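PDB 2AZ4: metallo-beta-lactamase domain-containing protein from Enterococcus faecalis, which is of unknown function but binds two zinc ions in a metallo-beta-lactamase fold and may, like its relatives, act as an RNA-binding exonuclease. Local coordinates for residues Pro61-Lys64 with Asp65-Asp68; Asp239-Gln242 with His243-Leu247; Asp365-Lys369 with Lys370-Phe374; Lys390-Leu394 with Ile395-Val399. One frame throughout, in Å; residues are numbered along the deposited sequence.

Overall arrangement
Each contact lies within its own short run of chain; the four follow in series, none nested in or crossing another. Interaction 1 comes first, turning the loop between helix 51-56 and strand 85-89 beside strands 7-13 and 30-34. Interaction 2 lies within helix 237-249, next to the six-stranded parallel sheet. On the same side of the chain's centre, about 21 Å away between centres, interaction 3 closes the turn from helix 358-369 into strand 373-376, an edge strand of that sheet. Interaction 4 ends the next helix, 385-395, and leads into strand 399-403, back in the sheet containing strand 212-216. Interactions 1 and 3 are about 48 Å apart between centres.

Interaction 1: residues Pro61-Lys64 with Asp65-Asp68; sequences PELK and DLYD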
# COMPACT_ATOMS: atom_id res chain seq x y z
N PRO A 61 5.91 -14.38 11.33
CA PRO A 61 7.06 -15.08 11.89
C PRO A 61 6.99 -15.22 13.41
O PRO A 61 6.29 -14.45 14.07
CB PRO A 61 8.23 -14.16 11.50
CG PRO A 61 7.63 -12.77 11.55
CD PRO A 61 6.18 -12.94 11.11
N GLU A 62 7.74 -16.19 13.94
CA GLU A 62 8.02 -16.30 15.37
C GLU A 62 8.95 -15.17 15.76
O GLU A 62 10.02 -15.03 15.16
CB GLU A 62 8.72 -17.63 15.67
CG GLU A 62 7.87 -18.85 15.42
CD GLU A 62 7.26 -19.43 16.71
OE1 GLU A 62 6.75 -20.57 16.64
OE2 GLU A 62 7.27 -18.78 17.79
N LEU A 63 8.56 -14.35 16.73
CA LEU A 63 9.36 -13.19 17.09
C LEU A 63 9.42 -13.07 18.60
O LEU A 63 8.42 -13.28 19.28
CB LEU A 63 8.81 -11.90 16.47
CG LEU A 63 8.82 -11.70 14.94
CD1 LEU A 63 8.02 -10.44 14.54
CD2 LEU A 63 10.22 -11.60 14.38
N LYS A 64 10.59 -12.72 19.12
CA LYS A 64 10.76 -12.66 20.56
C LYS A 64 10.49 -11.25 21.03
O LYS A 64 11.06 -10.30 20.48
CB LYS A 64 12.17 -13.11 20.96
CG LYS A 64 12.44 -13.03 22.46
CD LYS A 64 13.92 -13.30 22.74
CE LYS A 64 14.33 -12.78 24.11
NZ LYS A 64 14.21 -11.29 24.23
N ASP A 65 9.64 -11.12 22.05
CA ASP A 65 9.37 -9.85 22.74
C ASP A 65 9.04 -8.70 21.78
O ASP A 65 9.62 -7.62 21.86
CB ASP A 65 10.54 -9.49 23.66
CG ASP A 65 10.58 -10.34 24.92
OD1 ASP A 65 9.53 -10.55 25.58
OD2 ASP A 65 11.69 -10.81 25.28
N LEU A 66 8.12 -8.96 20.87
CA LEU A 66 7.63 -7.97 19.93
C LEU A 66 6.10 -7.98 19.88
O LEU A 66 5.47 -6.92 19.80
CB LEU A 66 8.25 -8.18 18.54
CG LEU A 66 8.17 -6.99 17.56
CD1 LEU A 66 9.04 -5.81 17.95
CD2 LEU A 66 8.47 -7.39 16.11
N TYR A 67 5.48 -9.16 19.94
CA TYR A 67 4.02 -9.21 19.88
C TYR A 67 3.44 -8.79 21.23
O TYR A 67 4.10 -8.95 22.25
CB TYR A 67 3.49 -10.58 19.45
CG TYR A 67 3.88 -11.00 18.05
CD1 TYR A 67 3.50 -10.23 16.93
CD2 TYR A 67 4.60 -12.16 17.83
CE1 TYR A 67 3.86 -10.62 15.65
CE2 TYR A 67 4.96 -12.56 16.54
CZ TYR A 67 4.59 -11.79 15.47
OH TYR A 67 4.93 -12.19 14.20
N ASP A 68 2.24 -8.22 21.21
CA ASP A 68 1.54 -7.76 22.42
C ASP A 68 1.50 -8.94 23.39
O ASP A 68 0.92 -9.95 23.07
CB ASP A 68 0.13 -7.31 22.01
CG ASP A 68 -0.72 -6.74 23.18
OD1 ASP A 68 -0.31 -6.82 24.36
OD2 ASP A 68 -1.82 -6.21 22.88
O HOH W 1 6.78 -11.52 20.87
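A turn in the loop between helix 51-56 and strand 85-89 brings Tyr67 back onto Pro61. The phenol OH of Tyr67 donates to Pro61 O at 2.6 Å, lying in the carbonyl plane with a C=O...O angle of 149°, while the carbonyl oxygen sits at the edge of the ring. Pro61 CD also touches the hydroxyl, 3.4 Å from Tyr67 OH. With CG set beside its backbone N (chi1 -66°), Leu63 reaches into the turn: its CD1 meets Leu66 CD2 at a tight 3.5 Å and approaches Tyr67 CZ obliquely at 3.8 Å. The two leucines run side by side, whereas the tyrosine crosses Leu63 at about a right angle. Water 1 bridges the turn, donating to Leu63 O and accepting from Tyr67 N, each at 2.9 Å. On the outside, Lys64 bends at its last torsion (chi4 -64°) and lays NZ on the anti lone pair of Asp65 OD2, a salt bridge of 2.8 Å. That ammonium is shared with Asp82 and Lys81 O. Leu63 and Leu66 pack on Phe33 of strand 30-34, Pro61 rests on His12 and Ser13 of strand 7-13, and Tyr67 touches Ile51 of helix 51-56.

Interaction 2: residues Asp239-Gln242 with His243-Leu247; sequences DLVQ and HLVRL
His243 lies one turn after Asp239 on helix 237-249, and its side chain runs back past the backbone of the preceding turn and out to a water. Its CB lies 3.5 Å from Leu240 O. Farther out, CD2 passes 3.4 Å from Asp239 O, the same carbonyl that accepts the helical bond from His243 N at 3.1 Å. CD2 is also 3.7 Å from both Asp239 OD1 and OD2, the latter in the plane of the ring at its edge; the carboxylate and imidazole planes stand 67° apart. At the tip, NE2 bonds to water 2 at 3.0 Å, and that water donates to Asp239 OD2 at 2.6 Å, so it bridges the two side chains. ND1, at another corner of the ring, accepts a fairly straight bond from Arg246 NH2 (3.0 Å, N-H...N angle 163°). The arginine reaches it by bending at chi3 (54°), and ND1 lies close to the guanidinium plane. Asp239 OD2 also accepts from Val235 N, and Arg246 NH1 pairs with Glu250. Both ring nitrogens are therefore engaged, which fixes the rotation of the imidazole. ND1 acts as an acceptor, consistent with a neutral ring.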
# COMPACT_ATOMS: atom_id res chain seq x y z
N ASP A 239 -1.19 10.45 -17.31
CA ASP A 239 -1.79 9.83 -18.49
C ASP A 239 -3.16 9.23 -18.13
O ASP A 239 -4.12 9.36 -18.90
CB ASP A 239 -0.85 8.76 -19.05
CG ASP A 239 -1.29 8.23 -20.41
OD1 ASP A 239 -1.70 9.03 -21.27
OD2 ASP A 239 -1.23 7.00 -20.64
N LEU A 240 -3.26 8.56 -16.98
CA LEU A 240 -4.54 8.02 -16.52
C LEU A 240 -5.64 9.10 -16.48
O LEU A 240 -6.75 8.88 -16.99
CB LEU A 240 -4.38 7.37 -15.14
CG LEU A 240 -5.59 6.56 -14.65
CD1 LEU A 240 -5.12 5.35 -13.90
CD2 LEU A 240 -6.52 7.43 -13.76
N VAL A 241 -5.34 10.26 -15.89
CA VAL A 241 -6.37 11.32 -15.75
C VAL A 241 -6.77 11.95 -17.11
O VAL A 241 -7.94 12.28 -17.30
CB VAL A 241 -5.99 12.42 -14.73
CG1 VAL A 241 -7.12 13.47 -14.63
CG2 VAL A 241 -5.79 11.79 -13.37
N GLN A 242 -5.81 12.08 -18.03
CA GLN A 242 -6.10 12.56 -19.40
C GLN A 242 -7.04 11.62 -20.15
O GLN A 242 -7.96 12.07 -20.86
CB GLN A 242 -4.80 12.76 -20.18
CG GLN A 242 -3.88 13.86 -19.55
CD GLN A 242 -4.51 15.23 -19.63
OE1 GLN A 242 -4.69 15.90 -18.62
NE2 GLN A 242 -4.85 15.65 -20.83
N HIS A 243 -6.83 10.31 -19.97
CA HIS A 243 -7.74 9.30 -20.50
C HIS A 243 -9.15 9.44 -19.90
O HIS A 243 -10.15 9.41 -20.62
CB HIS A 243 -7.18 7.89 -20.27
CG HIS A 243 -6.24 7.42 -21.33
ND1 HIS A 243 -6.65 7.16 -22.62
CD2 HIS A 243 -4.92 7.12 -21.29
CE1 HIS A 243 -5.62 6.74 -23.34
NE2 HIS A 243 -4.56 6.70 -22.55
N LEU A 244 -9.23 9.63 -18.58
CA LEU A 244 -10.52 9.89 -17.92
C LEU A 244 -11.21 11.12 -18.51
O LEU A 244 -12.42 11.08 -18.77
CB LEU A 244 -10.34 10.03 -16.41
CG LEU A 244 -11.64 10.17 -15.61
CD1 LEU A 244 -11.58 9.32 -14.36
CD2 LEU A 244 -11.90 11.64 -15.25
N VAL A 245 -10.46 12.21 -18.71
CA VAL A 245 -10.98 13.42 -19.35
C VAL A 245 -11.53 13.09 -20.73
O VAL A 245 -12.67 13.44 -21.04
CB VAL A 245 -9.93 14.58 -19.46
CG1 VAL A 245 -10.52 15.74 -20.29
CG2 VAL A 245 -9.50 15.08 -18.09
N ARG A 246 -10.70 12.45 -21.55
CA ARG A 246 -11.13 12.00 -22.88
C ARG A 246 -12.44 11.20 -22.80
O ARG A 246 -13.38 11.45 -23.55
CB ARG A 246 -10.05 11.14 -23.55
CG ARG A 246 -10.50 10.60 -24.95
CD ARG A 246 -9.48 9.69 -25.60
NE ARG A 246 -9.10 8.59 -24.70
CZ ARG A 246 -9.76 7.44 -24.58
NH1 ARG A 246 -10.85 7.19 -25.30
NH2 ARG A 246 -9.32 6.53 -23.72
N LEU A 247 -12.49 10.23 -21.89
CA LEU A 247 -13.69 9.41 -21.76
C LEU A 247 -14.93 10.25 -21.43
O LEU A 247 -16.02 9.94 -21.92
CB LEU A 247 -13.49 8.27 -20.73
CG LEU A 247 -12.57 7.11 -21.13
CD1 LEU A 247 -12.19 6.29 -19.90
CD2 LEU A 247 -13.21 6.20 -22.18
O HOH W 2 -1.65 5.97 -22.95

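Interaction 3: residues Asp365-Lys369 with Lys370-Phe374; sequences DLLAK and KDITF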
# COMPACT_ATOMS: atom_id res chain seq x y z
N ASP A 365 -19.82 -9.79 -15.21
CA ASP A 365 -21.07 -10.41 -15.63
C ASP A 365 -22.29 -9.55 -15.23
O ASP A 365 -23.19 -9.32 -16.05
CB ASP A 365 -21.18 -11.85 -15.10
CG ASP A 365 -20.16 -12.81 -15.75
OD1 ASP A 365 -19.33 -12.38 -16.60
OD2 ASP A 365 -20.19 -14.03 -15.41
N LEU A 366 -22.31 -9.06 -13.99
CA LEU A 366 -23.39 -8.15 -13.55
C LEU A 366 -23.51 -6.90 -14.44
O LEU A 366 -24.61 -6.53 -14.86
CB LEU A 366 -23.22 -7.78 -12.06
CG LEU A 366 -23.49 -6.42 -11.41
CD1 LEU A 366 -24.70 -5.65 -11.91
CD2 LEU A 366 -23.54 -6.57 -9.87
N LEU A 367 -22.37 -6.27 -14.73
CA LEU A 367 -22.36 -5.07 -15.55
C LEU A 367 -22.83 -5.36 -16.95
O LEU A 367 -23.58 -4.58 -17.52
CB LEU A 367 -20.96 -4.45 -15.58
CG LEU A 367 -20.45 -3.90 -14.24
CD1 LEU A 367 -18.97 -3.54 -14.35
CD2 LEU A 367 -21.30 -2.72 -13.78
N ALA A 368 -22.36 -6.48 -17.51
CA ALA A 368 -22.74 -6.89 -18.86
C ALA A 368 -24.25 -7.00 -19.03
O ALA A 368 -24.80 -6.43 -19.97
CB ALA A 368 -22.06 -8.19 -19.23
N LYS A 369 -24.91 -7.71 -18.11
CA LYS A 369 -26.38 -7.88 -18.12
C LYS A 369 -27.14 -6.56 -18.16
O LYS A 369 -28.26 -6.48 -18.67
CB LYS A 369 -26.85 -8.65 -16.89
CG LYS A 369 -26.50 -10.13 -16.88
CD LYS A 369 -27.55 -11.02 -17.57
CE LYS A 369 -28.92 -10.98 -16.87
NZ LYS A 369 -29.99 -11.61 -17.71
N LYS A 370 -26.52 -5.51 -17.62
CA LYS A 370 -27.13 -4.20 -17.57
C LYS A 370 -26.71 -3.32 -18.73
O LYS A 370 -27.07 -2.14 -18.77
CB LYS A 370 -26.83 -3.52 -16.23
CG LYS A 370 -27.56 -4.18 -15.06
CD LYS A 370 -27.38 -3.43 -13.75
CE LYS A 370 -27.79 -1.92 -13.84
NZ LYS A 370 -29.24 -1.63 -14.11
N ASP A 371 -25.96 -3.88 -19.68
CA ASP A 371 -25.43 -3.11 -20.82
C ASP A 371 -24.62 -1.89 -20.31
O ASP A 371 -24.68 -0.80 -20.88
CB ASP A 371 -26.58 -2.66 -21.74
CG ASP A 371 -26.13 -2.32 -23.16
OD1 ASP A 371 -25.19 -2.97 -23.68
OD2 ASP A 371 -26.74 -1.39 -23.77
N ILE A 372 -23.90 -2.07 -19.21
CA ILE A 372 -22.99 -1.02 -18.70
C ILE A 372 -21.62 -1.31 -19.28
O ILE A 372 -21.08 -2.40 -19.08
CB ILE A 372 -22.95 -0.99 -17.15
CG1 ILE A 372 -24.35 -0.72 -16.57
CG2 ILE A 372 -21.95 0.06 -16.62
CD1 ILE A 372 -24.44 -0.92 -15.05
N THR A 373 -21.08 -0.36 -20.05
CA THR A 373 -19.71 -0.48 -20.56
C THR A 373 -18.68 -0.42 -19.41
O THR A 373 -18.63 0.56 -18.66
CB THR A 373 -19.39 0.59 -21.60
OG1 THR A 373 -20.34 0.51 -22.68
CG2 THR A 373 -17.96 0.43 -22.14
N PHE A 374 -17.87 -1.46 -19.30
CA PHE A 374 -16.83 -1.54 -18.28
C PHE A 374 -15.50 -1.16 -18.91
O PHE A 374 -15.14 -1.69 -19.98
CB PHE A 374 -16.75 -2.97 -17.76
CG PHE A 374 -15.58 -3.24 -16.84
CD1 PHE A 374 -15.71 -3.08 -15.47
CD2 PHE A 374 -14.37 -3.67 -17.35
CE1 PHE A 374 -14.66 -3.34 -14.61
CE2 PHE A 374 -13.29 -3.95 -16.48
CZ PHE A 374 -13.45 -3.78 -15.11
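The unusual feature is Asp371, a non-glycine residue in the left-handed helical region (phi 55°), where it serves as the C-prime residue of a Schellman motif ending helix 358-369. Two bonds define the motif. Ile372 N reaches back to Leu367 O at 3.0 Å, nearly straight at 164°, and Asp371 N bonds to Ala368 O at 2.8 Å, coming from above the carbonyl plane. A weak bond from Lys370 N also falls on Leu367 O, so this carbonyl takes two donors. The chain reversal carries Ile372 and Phe374 back along Leu367. With CG beside the backbone N (chi1 -65°), Leu367 divides its two methyls between them: CD2 meets Ile372 CD1 at 3.8 Å, and CD1 presses obliquely on Phe374 CD1 at 3.5 Å. Outside the turn, Leu366 CD1 lies alongside the aliphatic chain of Lys370, 3.9 Å from its CD. Lys370 then bends at chi3 and chi4 to lead NZ away to Leu339 O and Asp337 O. Leu367, Ile372 and Phe374 all touch Tyr345 of strand 344-348, which joins helix 358-369 and strand 373-376 in a beta-alpha-beta unit. The chemistry is divided accordingly: backbone N-H groups satisfy carbonyls at the helix end, apolar side chains pack on the inner side of the turn, and the lysine ammonium finds carbonyl oxygens beyond it.

Interaction 4: residues Lys390-Leu394 with Ile395-Val399; sequences KIIAL and IEPQV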
# COMPACT_ATOMS: atom_id res chain seq x y z
N LYS A 390 16.46 0.86 -13.79
CA LYS A 390 16.91 2.24 -13.70
C LYS A 390 17.17 2.65 -12.25
O LYS A 390 18.11 3.40 -11.98
CB LYS A 390 15.93 3.21 -14.37
CG LYS A 390 16.04 3.25 -15.88
CD LYS A 390 14.74 3.75 -16.54
CE LYS A 390 14.79 3.46 -18.05
NZ LYS A 390 13.56 3.86 -18.82
N ILE A 391 16.36 2.15 -11.33
CA ILE A 391 16.52 2.52 -9.92
C ILE A 391 17.85 1.97 -9.42
O ILE A 391 18.61 2.69 -8.81
CB ILE A 391 15.33 2.03 -9.05
CG1 ILE A 391 14.09 2.90 -9.34
CG2 ILE A 391 15.69 2.05 -7.56
CD1 ILE A 391 12.73 2.30 -8.88
N ILE A 392 18.12 0.71 -9.74
CA ILE A 392 19.40 0.06 -9.38
C ILE A 392 20.57 0.81 -10.01
O ILE A 392 21.57 1.07 -9.34
CB ILE A 392 19.41 -1.42 -9.80
CG1 ILE A 392 18.32 -2.20 -9.05
CG2 ILE A 392 20.83 -2.06 -9.59
CD1 ILE A 392 17.89 -3.48 -9.70
N ALA A 393 20.42 1.22 -11.28
CA ALA A 393 21.44 2.03 -11.95
C ALA A 393 21.70 3.36 -11.24
O ALA A 393 22.86 3.73 -11.05
CB ALA A 393 21.08 2.24 -13.43
N LEU A 394 20.65 4.07 -10.83
CA LEU A 394 20.84 5.33 -10.10
C LEU A 394 21.50 5.16 -8.74
O LEU A 394 22.30 6.00 -8.33
CB LEU A 394 19.52 6.11 -9.97
CG LEU A 394 18.94 6.75 -11.23
CD1 LEU A 394 17.45 6.95 -11.04
CD2 LEU A 394 19.63 8.07 -11.53
N ILE A 395 21.20 4.07 -8.04
CA ILE A 395 21.74 3.84 -6.69
C ILE A 395 23.15 3.21 -6.70
O ILE A 395 23.99 3.59 -5.89
CB ILE A 395 20.77 2.96 -5.86
CG1 ILE A 395 19.50 3.75 -5.49
CG2 ILE A 395 21.45 2.40 -4.61
CD1 ILE A 395 18.33 2.85 -5.08
N GLU A 396 23.37 2.25 -7.59
CA GLU A 396 24.63 1.48 -7.69
C GLU A 396 24.91 0.80 -6.34
O GLU A 396 25.86 1.16 -5.64
CB GLU A 396 25.82 2.35 -8.16
CG GLU A 396 25.59 3.15 -9.48
CD GLU A 396 26.87 3.85 -9.96
OE1 GLU A 396 27.88 3.14 -10.13
OE2 GLU A 396 26.87 5.10 -10.16
N PRO A 397 24.05 -0.17 -5.97
CA PRO A 397 24.17 -0.83 -4.68
C PRO A 397 25.38 -1.80 -4.69
O PRO A 397 25.63 -2.46 -5.69
CB PRO A 397 22.86 -1.61 -4.56
CG PRO A 397 22.50 -1.94 -5.97
CD PRO A 397 22.91 -0.70 -6.74
N GLN A 398 26.10 -1.84 -3.57
CA GLN A 398 27.23 -2.75 -3.44
C GLN A 398 26.71 -4.18 -3.41
O GLN A 398 27.28 -5.07 -4.06
CB GLN A 398 28.02 -2.42 -2.18
CG GLN A 398 28.68 -1.04 -2.20
CD GLN A 398 29.32 -0.69 -0.88
OE1 GLN A 398 30.11 -1.46 -0.34
NE2 GLN A 398 28.98 0.47 -0.34
N VAL A 399 25.62 -4.38 -2.67
CA VAL A 399 24.94 -5.66 -2.61
C VAL A 399 23.44 -5.42 -2.77
O VAL A 399 22.87 -4.55 -2.10
CB VAL A 399 25.18 -6.40 -1.27
CG1 VAL A 399 24.52 -7.78 -1.32
CG2 VAL A 399 26.69 -6.55 -0.94
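This is a helix C-terminal contact: the last turn of helix 385-395 closes on the residues that lead out toward strand 399-403. Ile395 N still makes a helical bond to Ile391 O at 3.0 Å, and Glu396 N follows with one to Ile392 O at 2.8 Å, almost in line with the C=O bond. Glu396 then leaves helical geometry with positive phi (57°), which turns the chain so that Pro397 comes back over Ile392. The proline ring crosses the isoleucine at about a right angle, its CD 3.8 Å from Ile392 CG2 and 3.4 Å from Ile392 O. Ile391 and Ile395 run side by side, one turn apart, and meet through Ile391 CG2 and Ile395 CD1 at 3.7 Å. With chi1 at -53°, beside the backbone N, Glu396 brings CG to 3.2 Å from Ala393 O. The isoleucines point into the protein: Ile391 and Ile392 rest on Met215 of strand 212-216, and Ile395 on Ala207 of helix 197-207. The Ile391 side chain is about 10 Å from those of zinc ligands Asp189 and His167. A positive-phi residue followed by proline is a familiar way to end a helix, here on the outer layer of the alpha-beta-beta-alpha metallo-beta-lactamase fold.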